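Local coordinates for uncharacterized oxidoreductase yvaA (Bacillus subtilis subsp. subtilis, PDB 3GDO), which catalyses the reversible NADPH-dependent reduction of scyllo-inosose to scyllo-inositol, and cannot use NADH in place of NADPH, at residues 131-136 with 296-301; 197-202 with 210-215; 252-257 with 300-305. All blocks are in the same frame, centred on the assembly; numbering follows the deposited sequence.

Contact 1: residues 131-136 with 296-301; sequences FLTIKK and PSVNGS
Thr133 and Val298 mark the closest backbone approach, their CA atoms 5.1 Å apart, where an extended, irregular run of chain, 296-301, passes one side of helix 129-139. A single hydrogen bond joins the two: the backbone N of Val298 donates to the Thr133 hydroxyl, N to OG1 2.9 Å, with a bent angle of 136° at the hydrogen. That hydroxyl stands beside its own backbone N (chi1 -53°), a rotation that lets OG1 also bond the carbonyl O of Asn129, one helical turn earlier. Thr133 thus links the helix backbone to the loop through one oxygen, with Ser297 CA lying 3.2 Å from OG1 as well.

Val298 is the apolar centre of the contact, and its two methyls go to different partners. CG1 faces Leu132, whose chain it meets at about a right angle, and the two CB atoms are 4.0 Å apart. CG2 turns toward the next turn of the helix and touches the aliphatic part of Lys136, CD to CG2 3.7 Å. Lys136 is extended along its whole length, so its methylenes make this contact while its ammonium reaches on toward Glu140 in a long, weak ion pair. Farther along the loop, the CD1 methyl of Leu132 comes 3.3 Å from the carbonyl O of Asn299 and lies near the backbone of Gly300 and Ser301. Ser297 directs its own hydroxyl to Asp274.

The loop runs from strand 289-295, at one margin of the mixed sheet, to helix 303-315. On other sides helix 129-139 packs against that sheet through Ile134, on Tyr239 and Ile241, and against helix 174-190 through Phe131 and Lys135.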
loop_
_atom_site.group_PDB
_atom_site.type_symbol
_atom_site.label_atom_id
_atom_site.label_comp_id
_atom_site.label_asym_id
_atom_site.label_seq_id
_atom_site.Cartn_x
_atom_site.Cartn_y
_atom_site.Cartn_z
ATOM N N PHE B 131 -10.081 13.622 6.818
ATOM C CA PHE B 131 -8.877 14.391 7.068
ATOM C C PHE B 131 -9.006 15.265 8.325
ATOM O O PHE B 131 -8.073 15.367 9.108
ATOM C CB PHE B 131 -8.471 15.220 5.849
ATOM C CG PHE B 131 -7.091 15.800 5.962
ATOM C CD1 PHE B 131 -5.980 14.991 5.914
ATOM C CD2 PHE B 131 -6.905 17.163 6.110
ATOM C CE1 PHE B 131 -4.712 15.518 6.040
ATOM C CE2 PHE B 131 -5.646 17.708 6.245
ATOM C CZ PHE B 131 -4.537 16.888 6.193
ATOM N N LEU B 132 -10.175 15.839 8.543
ATOM C CA LEU B 132 -10.383 16.647 9.720
ATOM C C LEU B 132 -10.243 15.769 10.948
ATOM O O LEU B 132 -9.645 16.196 11.944
ATOM C CB LEU B 132 -11.758 17.341 9.694
ATOM C CG LEU B 132 -11.849 18.569 8.762
ATOM C CD1 LEU B 132 -13.229 19.201 8.913
ATOM C CD2 LEU B 132 -10.707 19.609 9.019
ATOM N N THR B 133 -10.794 14.556 10.861
ATOM C CA THR B 133 -10.736 13.583 11.963
ATOM C C THR B 133 -9.286 13.255 12.337
ATOM O O THR B 133 -8.916 13.364 13.509
ATOM C CB THR B 133 -11.511 12.334 11.603
ATOM O OG1 THR B 133 -12.826 12.723 11.188
ATOM C CG2 THR B 133 -11.551 11.305 12.776
ATOM N N ILE B 134 -8.482 12.876 11.340
ATOM C CA ILE B 134 -7.016 12.755 11.475
ATOM C C ILE B 134 -6.284 13.948 12.143
ATOM O O ILE B 134 -5.476 13.751 13.076
ATOM C CB ILE B 134 -6.363 12.414 10.111
ATOM C CG1 ILE B 134 -6.732 10.974 9.668
ATOM C CG2 ILE B 134 -4.822 12.631 10.140
ATOM C CD1 ILE B 134 -6.699 10.788 8.074
ATOM N N LYS B 135 -6.524 15.165 11.658
ATOM C CA LYS B 135 -5.953 16.356 12.321
ATOM C C LYS B 135 -6.397 16.477 13.794
ATOM O O LYS B 135 -5.615 16.848 14.659
ATOM C CB LYS B 135 -6.296 17.639 11.557
ATOM C CG LYS B 135 -5.376 17.874 10.367
ATOM C CD LYS B 135 -5.726 19.147 9.599
ATOM C CE LYS B 135 -5.504 20.403 10.451
ATOM N NZ LYS B 135 -5.451 21.589 9.585
ATOM N N LYS B 136 -7.649 16.146 14.073
ATOM C CA LYS B 136 -8.119 16.162 15.454
ATOM C C LYS B 136 -7.407 15.096 16.330
ATOM O O LYS B 136 -6.976 15.394 17.463
ATOM C CB LYS B 136 -9.631 16.014 15.503
ATOM C CG LYS B 136 -10.229 16.405 16.836
ATOM C CD LYS B 136 -11.664 15.951 16.924
ATOM C CE LYS B 136 -12.426 16.732 17.987
ATOM N NZ LYS B 136 -13.494 15.861 18.559
ATOM N N PRO B 296 -15.963 8.532 15.786
ATOM C CA PRO B 296 -16.934 9.235 14.929
ATOM C C PRO B 296 -16.228 10.391 14.209
ATOM O O PRO B 296 -15.479 11.130 14.828
ATOM C CB PRO B 296 -18.018 9.733 15.926
ATOM C CG PRO B 296 -17.797 8.888 17.193
ATOM C CD PRO B 296 -16.301 8.648 17.223
ATOM N N SER B 297 -16.411 10.493 12.895
ATOM C CA SER B 297 -15.675 11.474 12.097
ATOM C C SER B 297 -16.134 12.909 12.405
ATOM O O SER B 297 -17.318 13.138 12.587
ATOM C CB SER B 297 -15.871 11.178 10.604
ATOM O OG SER B 297 -15.631 9.811 10.294
ATOM N N VAL B 298 -15.207 13.860 12.473
ATOM C CA VAL B 298 -15.552 15.303 12.478
ATOM C C VAL B 298 -16.310 15.582 11.175
ATOM O O VAL B 298 -15.936 15.042 10.134
ATOM C CB VAL B 298 -14.287 16.174 12.495
ATOM C CG1 VAL B 298 -14.632 17.676 12.404
ATOM C CG2 VAL B 298 -13.463 15.892 13.740
ATOM N N ASN B 299 -17.376 16.373 11.226
ATOM C CA ASN B 299 -18.127 16.745 10.028
ATOM C C ASN B 299 -17.229 17.453 9.009
ATOM O O ASN B 299 -16.398 18.237 9.384
ATOM C CB ASN B 299 -19.363 17.606 10.384
ATOM C CG ASN B 299 -20.497 16.774 11.019
ATOM O OD1 ASN B 299 -20.227 15.854 11.785
ATOM N ND2 ASN B 299 -21.751 17.088 10.694
ATOM N N GLY B 300 -17.369 17.138 7.727
ATOM C CA GLY B 300 -16.611 17.849 6.691
ATOM C C GLY B 300 -17.142 19.279 6.582
ATOM O O GLY B 300 -18.352 19.513 6.786
ATOM N N SER B 301 -16.267 20.226 6.251
ATOM C CA SER B 301 -16.614 21.668 6.327
ATOM C C SER B 301 -15.969 22.498 5.221
ATOM O O SER B 301 -15.042 23.279 5.490
ATOM C CB SER B 301 -16.166 22.194 7.701
ATOM O OG SER B 301 -16.582 23.528 7.900
#

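Contact 2: residues 197-202 with 210-215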
loop_
_atom_site.group_PDB
_atom_site.type_symbol
_atom_site.label_atom_id
_atom_site.label_comp_id
_atom_site.label_asym_id
_atom_site.label_seq_id
_atom_site.Cartn_x
_atom_site.Cartn_y
_atom_site.Cartn_z
ATOM N N THR B 197 9.818 8.833 -4.955
ATOM C CA THR B 197 10.041 7.686 -5.845
ATOM C C THR B 197 8.654 7.303 -6.392
ATOM O O THR B 197 7.685 7.176 -5.623
ATOM C CB THR B 197 10.745 6.542 -5.096
ATOM O OG1 THR B 197 11.961 7.022 -4.494
ATOM C CG2 THR B 197 11.082 5.334 -6.046
ATOM N N ALA B 198 8.511 7.136 -7.701
ATOM C CA ALA B 198 7.140 6.975 -8.210
ATOM C C ALA B 198 7.055 6.113 -9.451
ATOM O O ALA B 198 7.996 6.039 -10.240
ATOM C CB ALA B 198 6.517 8.361 -8.482
ATOM N N ASN B 199 5.884 5.498 -9.622
ATOM C CA ASN B 199 5.503 4.879 -10.871
ATOM C C ASN B 199 4.187 5.530 -11.295
ATOM O O ASN B 199 3.200 5.574 -10.532
ATOM C CB ASN B 199 5.389 3.353 -10.712
ATOM C CG ASN B 199 5.063 2.640 -12.029
ATOM O OD1 ASN B 199 5.573 3.015 -13.099
ATOM N ND2 ASN B 199 4.190 1.622 -11.962
ATOM N N VAL B 200 4.169 6.072 -12.504
ATOM C CA VAL B 200 2.993 6.785 -12.981
ATOM C C VAL B 200 2.736 6.216 -14.391
ATOM O O VAL B 200 3.634 6.237 -15.245
ATOM C CB VAL B 200 3.238 8.340 -12.933
ATOM C CG1 VAL B 200 2.089 9.122 -13.467
ATOM C CG2 VAL B 200 3.532 8.810 -11.477
ATOM N N MET B 201 1.548 5.655 -14.598
ATOM C CA MET B 201 1.254 4.925 -15.825
ATOM C C MET B 201 -0.221 4.920 -16.165
ATOM O O MET B 201 -1.094 5.395 -15.400
ATOM C CB MET B 201 1.803 3.464 -15.793
ATOM C CG MET B 201 1.020 2.427 -14.888
ATOM S SD MET B 201 1.593 0.664 -14.866
ATOM C CE MET B 201 3.305 0.788 -14.780
ATOM N N ALA B 202 -0.464 4.363 -17.349
ATOM C CA ALA B 202 -1.780 4.023 -17.876
ATOM C C ALA B 202 -1.903 2.488 -17.876
ATOM O O ALA B 202 -1.294 1.803 -18.690
ATOM C CB ALA B 202 -1.912 4.574 -19.272
ATOM N N VAL B 210 -2.523 9.267 -17.751
ATOM C CA VAL B 210 -2.256 8.552 -16.532
ATOM C C VAL B 210 -3.556 8.109 -15.863
ATOM O O VAL B 210 -4.490 8.892 -15.717
ATOM C CB VAL B 210 -1.462 9.456 -15.561
ATOM C CG1 VAL B 210 -1.393 8.805 -14.170
ATOM C CG2 VAL B 210 -0.047 9.763 -16.173
ATOM N N ASP B 211 -3.584 6.856 -15.421
ATOM C CA ASP B 211 -4.743 6.319 -14.667
ATOM C C ASP B 211 -4.320 5.467 -13.443
ATOM O O ASP B 211 -5.161 4.915 -12.689
ATOM C CB ASP B 211 -5.708 5.559 -15.619
ATOM C CG ASP B 211 -5.111 4.251 -16.170
ATOM O OD1 ASP B 211 -4.199 3.659 -15.537
ATOM O OD2 ASP B 211 -5.583 3.794 -17.252
ATOM N N TYR B 212 -3.013 5.427 -13.233
ATOM C CA TYR B 212 -2.398 4.732 -12.129
ATOM C C TYR B 212 -1.192 5.516 -11.612
ATOM O O TYR B 212 -0.323 5.952 -12.390
ATOM C CB TYR B 212 -1.964 3.324 -12.593
ATOM C CG TYR B 212 -1.209 2.543 -11.558
ATOM C CD1 TYR B 212 -1.838 1.543 -10.808
ATOM C CD2 TYR B 212 0.137 2.818 -11.301
ATOM C CE1 TYR B 212 -1.133 0.820 -9.826
ATOM C CE2 TYR B 212 0.839 2.157 -10.329
ATOM C CZ TYR B 212 0.194 1.157 -9.580
ATOM O OH TYR B 212 0.924 0.469 -8.663
ATOM N N PHE B 213 -1.107 5.662 -10.294
ATOM C CA PHE B 213 0.093 6.229 -9.690
ATOM C C PHE B 213 0.352 5.577 -8.349
ATOM O O PHE B 213 -0.586 5.239 -7.573
ATOM C CB PHE B 213 -0.018 7.777 -9.541
ATOM C CG PHE B 213 -1.120 8.213 -8.616
ATOM C CD1 PHE B 213 -0.917 8.253 -7.226
ATOM C CD2 PHE B 213 -2.363 8.551 -9.111
ATOM C CE1 PHE B 213 -1.948 8.614 -6.373
ATOM C CE2 PHE B 213 -3.397 8.888 -8.267
ATOM C CZ PHE B 213 -3.181 8.950 -6.888
ATOM N N HIS B 214 1.630 5.438 -8.071
ATOM C CA HIS B 214 2.099 4.984 -6.783
ATOM C C HIS B 214 3.308 5.862 -6.387
ATOM O O HIS B 214 4.359 5.802 -7.024
ATOM C CB HIS B 214 2.545 3.515 -6.890
ATOM C CG HIS B 214 2.759 2.895 -5.560
ATOM N ND1 HIS B 214 3.898 3.129 -4.803
ATOM C CD2 HIS B 214 1.930 2.142 -4.789
ATOM C CE1 HIS B 214 3.777 2.494 -3.645
ATOM N NE2 HIS B 214 2.590 1.902 -3.607
ATOM N N LEU B 215 3.165 6.689 -5.371
ATOM C CA LEU B 215 4.262 7.580 -4.986
ATOM C C LEU B 215 4.756 7.267 -3.587
ATOM O O LEU B 215 3.952 7.018 -2.687
ATOM C CB LEU B 215 3.778 9.047 -4.988
ATOM C CG LEU B 215 3.808 9.915 -6.243
ATOM C CD1 LEU B 215 2.957 9.308 -7.371
ATOM C CD2 LEU B 215 3.268 11.291 -5.856
HETATM O O HOH W 1 6.538 4.429 -4.847
HETATM O O HOH W 2 3.594 0.676 -9.124
#
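Strands 195-201 and 212-219 form an antiparallel beta hairpin in the mixed sheet of the C-terminal domain, and Asn199 and Met201 of the first strand pair with His214 and Tyr212 of the second. Both are hydrogen-bonded pairs; Met201 N to Tyr212 O is 2.9 Å long, nearly straight at 172°. Val200-Phe213 and Ala198-Leu215 are the non-hydrogen-bonded pairs between and beyond them. Toward the connecting loop the ladder is interrupted by a classic beta bulge, in which Asp211 and Tyr212 both face Met201. The Met201 carbonyl O accepts from Asp211 N and Tyr212 N, each 2.9 Å away, with the two donors on opposite faces of its plane.

On the face bearing Asn199 and Met201, the Met201 side chain lies alongside Tyr212. Its CG, between the backbone N and the carbonyl carbon (chi1 74°), is 3.7 Å from CD2 of Tyr212, and an extended chi2 carries SD out beside the ring, 4.9 Å from its centroid and oblique to it, as a Met-aromatic contact. The Asn199 side chain crosses Tyr212 at about a right angle, its amide plane turned 57° from the ring and ND2 near CE2; a water joins ND2 (3.1 Å) to the Tyr212 OH. A second water links Thr197 O with His214 ND1, meeting the imidazole at its edge. This face looks onto the second subunit, whose own His214 meets the His214 ring.

The other face is apolar. Val200 divides its methyls, CG1 reaching Val210 CG2 at 3.5 Å and CG2 lying near Phe213 and Leu215, while Ala198 CB rests on Leu215. Helices 323-342 and 174-190 cover these residues. A sheet with helices on one face and a partner subunit against the other is typical of the C-terminal alpha/beta domain of Gfo/Idh/MocA oxidoreductases.

Contact 3: residues 252-257 with 300-305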
loop_
_atom_site.group_PDB
_atom_site.type_symbol
_atom_site.label_atom_id
_atom_site.label_comp_id
_atom_site.label_asym_id
_atom_site.label_seq_id
_atom_site.Cartn_x
_atom_site.Cartn_y
_atom_site.Cartn_z
ATOM N N GLY B 252 -13.629 4.824 3.072
ATOM C CA GLY B 252 -14.748 5.689 2.664
ATOM C C GLY B 252 -14.194 7.019 2.146
ATOM O O GLY B 252 -12.973 7.279 2.189
ATOM N N ILE B 253 -15.107 7.842 1.657
ATOM C CA ILE B 253 -14.772 9.136 1.091
ATOM C C ILE B 253 -15.798 10.153 1.619
ATOM O O ILE B 253 -16.943 9.793 1.942
ATOM C CB ILE B 253 -14.758 9.018 -0.454
ATOM C CG1 ILE B 253 -13.758 10.018 -1.086
ATOM C CG2 ILE B 253 -16.213 8.997 -1.042
ATOM C CD1 ILE B 253 -14.054 10.371 -2.537
ATOM N N ASP B 254 -15.360 11.403 1.761
ATOM C CA ASP B 254 -16.204 12.523 2.217
ATOM C C ASP B 254 -17.465 12.654 1.360
ATOM O O ASP B 254 -17.389 12.550 0.137
ATOM C CB ASP B 254 -15.368 13.818 2.232
ATOM C CG ASP B 254 -16.169 15.042 2.645
ATOM O OD1 ASP B 254 -16.010 15.519 3.802
ATOM O OD2 ASP B 254 -16.938 15.518 1.788
ATOM N N GLY B 255 -18.622 12.811 2.012
ATOM C CA GLY B 255 -19.917 12.946 1.333
ATOM C C GLY B 255 -20.308 14.329 0.742
ATOM O O GLY B 255 -21.290 14.425 0.008
ATOM N N GLN B 256 -19.544 15.396 0.996
ATOM C CA GLN B 256 -19.972 16.751 0.519
ATOM C C GLN B 256 -20.154 16.943 -0.989
ATOM O O GLN B 256 -21.161 17.506 -1.432
ATOM C CB GLN B 256 -19.080 17.837 1.060
ATOM C CG GLN B 256 -19.020 17.905 2.575
ATOM C CD GLN B 256 -17.992 18.892 2.988
ATOM O OE1 GLN B 256 -18.264 20.110 3.038
ATOM N NE2 GLN B 256 -16.763 18.403 3.210
ATOM N N GLU B 257 -19.193 16.500 -1.795
ATOM C CA GLU B 257 -19.393 16.609 -3.228
ATOM C C GLU B 257 -20.667 15.928 -3.727
ATOM O O GLU B 257 -21.325 16.462 -4.604
ATOM C CB GLU B 257 -18.176 16.146 -4.017
ATOM C CG GLU B 257 -17.065 17.177 -3.977
ATOM C CD GLU B 257 -16.113 17.025 -5.142
ATOM O OE1 GLU B 257 -15.309 17.947 -5.368
ATOM O OE2 GLU B 257 -16.177 15.987 -5.837
ATOM N N GLY B 300 -17.369 17.138 7.727
ATOM C CA GLY B 300 -16.611 17.849 6.691
ATOM C C GLY B 300 -17.142 19.279 6.582
ATOM O O GLY B 300 -18.352 19.513 6.786
ATOM N N SER B 301 -16.267 20.226 6.251
ATOM C CA SER B 301 -16.614 21.668 6.327
ATOM C C SER B 301 -15.969 22.498 5.221
ATOM O O SER B 301 -15.042 23.279 5.490
ATOM C CB SER B 301 -16.166 22.194 7.701
ATOM O OG SER B 301 -16.582 23.528 7.900
ATOM N N TYR B 302 -16.417 22.318 3.975
ATOM C CA TYR B 302 -15.820 23.049 2.854
ATOM C C TYR B 302 -16.060 24.573 2.986
ATOM O O TYR B 302 -15.285 25.366 2.465
ATOM C CB TYR B 302 -16.369 22.579 1.485
ATOM C CG TYR B 302 -15.888 21.197 0.978
ATOM C CD1 TYR B 302 -14.789 20.546 1.549
ATOM C CD2 TYR B 302 -16.531 20.580 -0.086
ATOM C CE1 TYR B 302 -14.361 19.298 1.074
ATOM C CE2 TYR B 302 -16.108 19.310 -0.592
ATOM C CZ TYR B 302 -15.037 18.687 0.003
ATOM O OH TYR B 302 -14.606 17.474 -0.479
ATOM N N LEU B 303 -17.146 24.955 3.651
ATOM C CA LEU B 303 -17.441 26.377 3.949
ATOM C C LEU B 303 -16.258 27.059 4.597
ATOM O O LEU B 303 -16.008 28.262 4.350
ATOM C CB LEU B 303 -18.655 26.517 4.872
ATOM C CG LEU B 303 -20.019 26.133 4.278
ATOM C CD1 LEU B 303 -21.136 26.318 5.350
ATOM C CD2 LEU B 303 -20.302 26.979 3.000
ATOM N N THR B 304 -15.523 26.294 5.412
ATOM C CA THR B 304 -14.418 26.849 6.172
ATOM C C THR B 304 -13.399 27.519 5.241
ATOM O O THR B 304 -12.926 28.621 5.559
ATOM C CB THR B 304 -13.771 25.788 7.126
ATOM O OG1 THR B 304 -14.780 25.278 8.004
ATOM C CG2 THR B 304 -12.625 26.355 7.958
ATOM N N TYR B 305 -13.081 26.897 4.092
ATOM C CA TYR B 305 -12.181 27.541 3.136
ATOM C C TYR B 305 -12.710 28.959 2.782
ATOM O O TYR B 305 -11.958 29.934 2.768
ATOM C CB TYR B 305 -12.020 26.710 1.860
ATOM C CG TYR B 305 -11.214 27.396 0.781
ATOM C CD1 TYR B 305 -9.848 27.181 0.678
ATOM C CD2 TYR B 305 -11.811 28.230 -0.141
ATOM C CE1 TYR B 305 -9.100 27.776 -0.296
ATOM C CE2 TYR B 305 -11.058 28.838 -1.126
ATOM C CZ TYR B 305 -9.710 28.611 -1.189
ATOM O OH TYR B 305 -8.940 29.198 -2.157
HETATM O O HOH W 3 -16.737 15.668 -0.935
#
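The phenol ring of Tyr302 carries the side-chain amide of Gln256 over one face, with NE2 3.3 Å above the plane and displaced toward the rim, while CG of Glu257 lies at the ring's edge. The amide and ring planes are inclined 35° to each other. The contact is built at the N-terminal end of helix 256-261, where the Asp254 carboxylate caps the backbone N of Gln256, N to OD2 2.7 Å.

The two ends of the amide have separate tasks. OE1 takes the Tyr302 backbone N at 3.0 Å, in the carbonyl plane and on a lone pair, and also accepts from the indole of Trp271. NE2 of Gln256 turns back to meet Asp254 OD1 on its syn side, 3.0 Å away. A weaker bond runs to the other carboxylate oxygen. These bonds fix the rotation of the amide above the ring. Gly300 packs against both side chains, and a CB here would collide with Asp254 OD1 and Gln256 NE2.

The Tyr302 hydroxyl reaches Asp128, and the Tyr302 side chain also touches Arg125, in the loop after strand 119-122, and Leu24 of helix 15-26 in the Rossmann domain. With an alanine in place of Tyr302, the Gln256 amide would probably lose the surface it lies on, and Asp128 its phenolic partner. The Asp254 carboxylate and the phenol run in opposite senses, OD2 staying 3.8 Å from Tyr302 OH. One water bridges them, donating to Asp254 OD2 (2.7 Å) and to Tyr302 OH (2.8 Å), and accepts from Glu257 N.

How the contacts relate
Contacts 1 and 3 are neighbours, their centres 9 Å apart, and end on the same piece of chain: Gly300 and Ser301 belong to both, between strand 289-295 and helix 303-315. In contact 1 this connection meets helix 129-139; in contact 3 it meets the start of helix 256-261, beside the Rossmann domain. Contact 2 is remote, with centres 28 Å from contact 1 and 26 Å from contact 3. In sequence it is nested within the loop that contact 1 closes and finishes before contact 3 opens. Strand 289-295, which leads into the shared connection, is at one margin of the mixed sheet; the hairpin of contact 2 lies near the opposite margin, where it meets the second subunit.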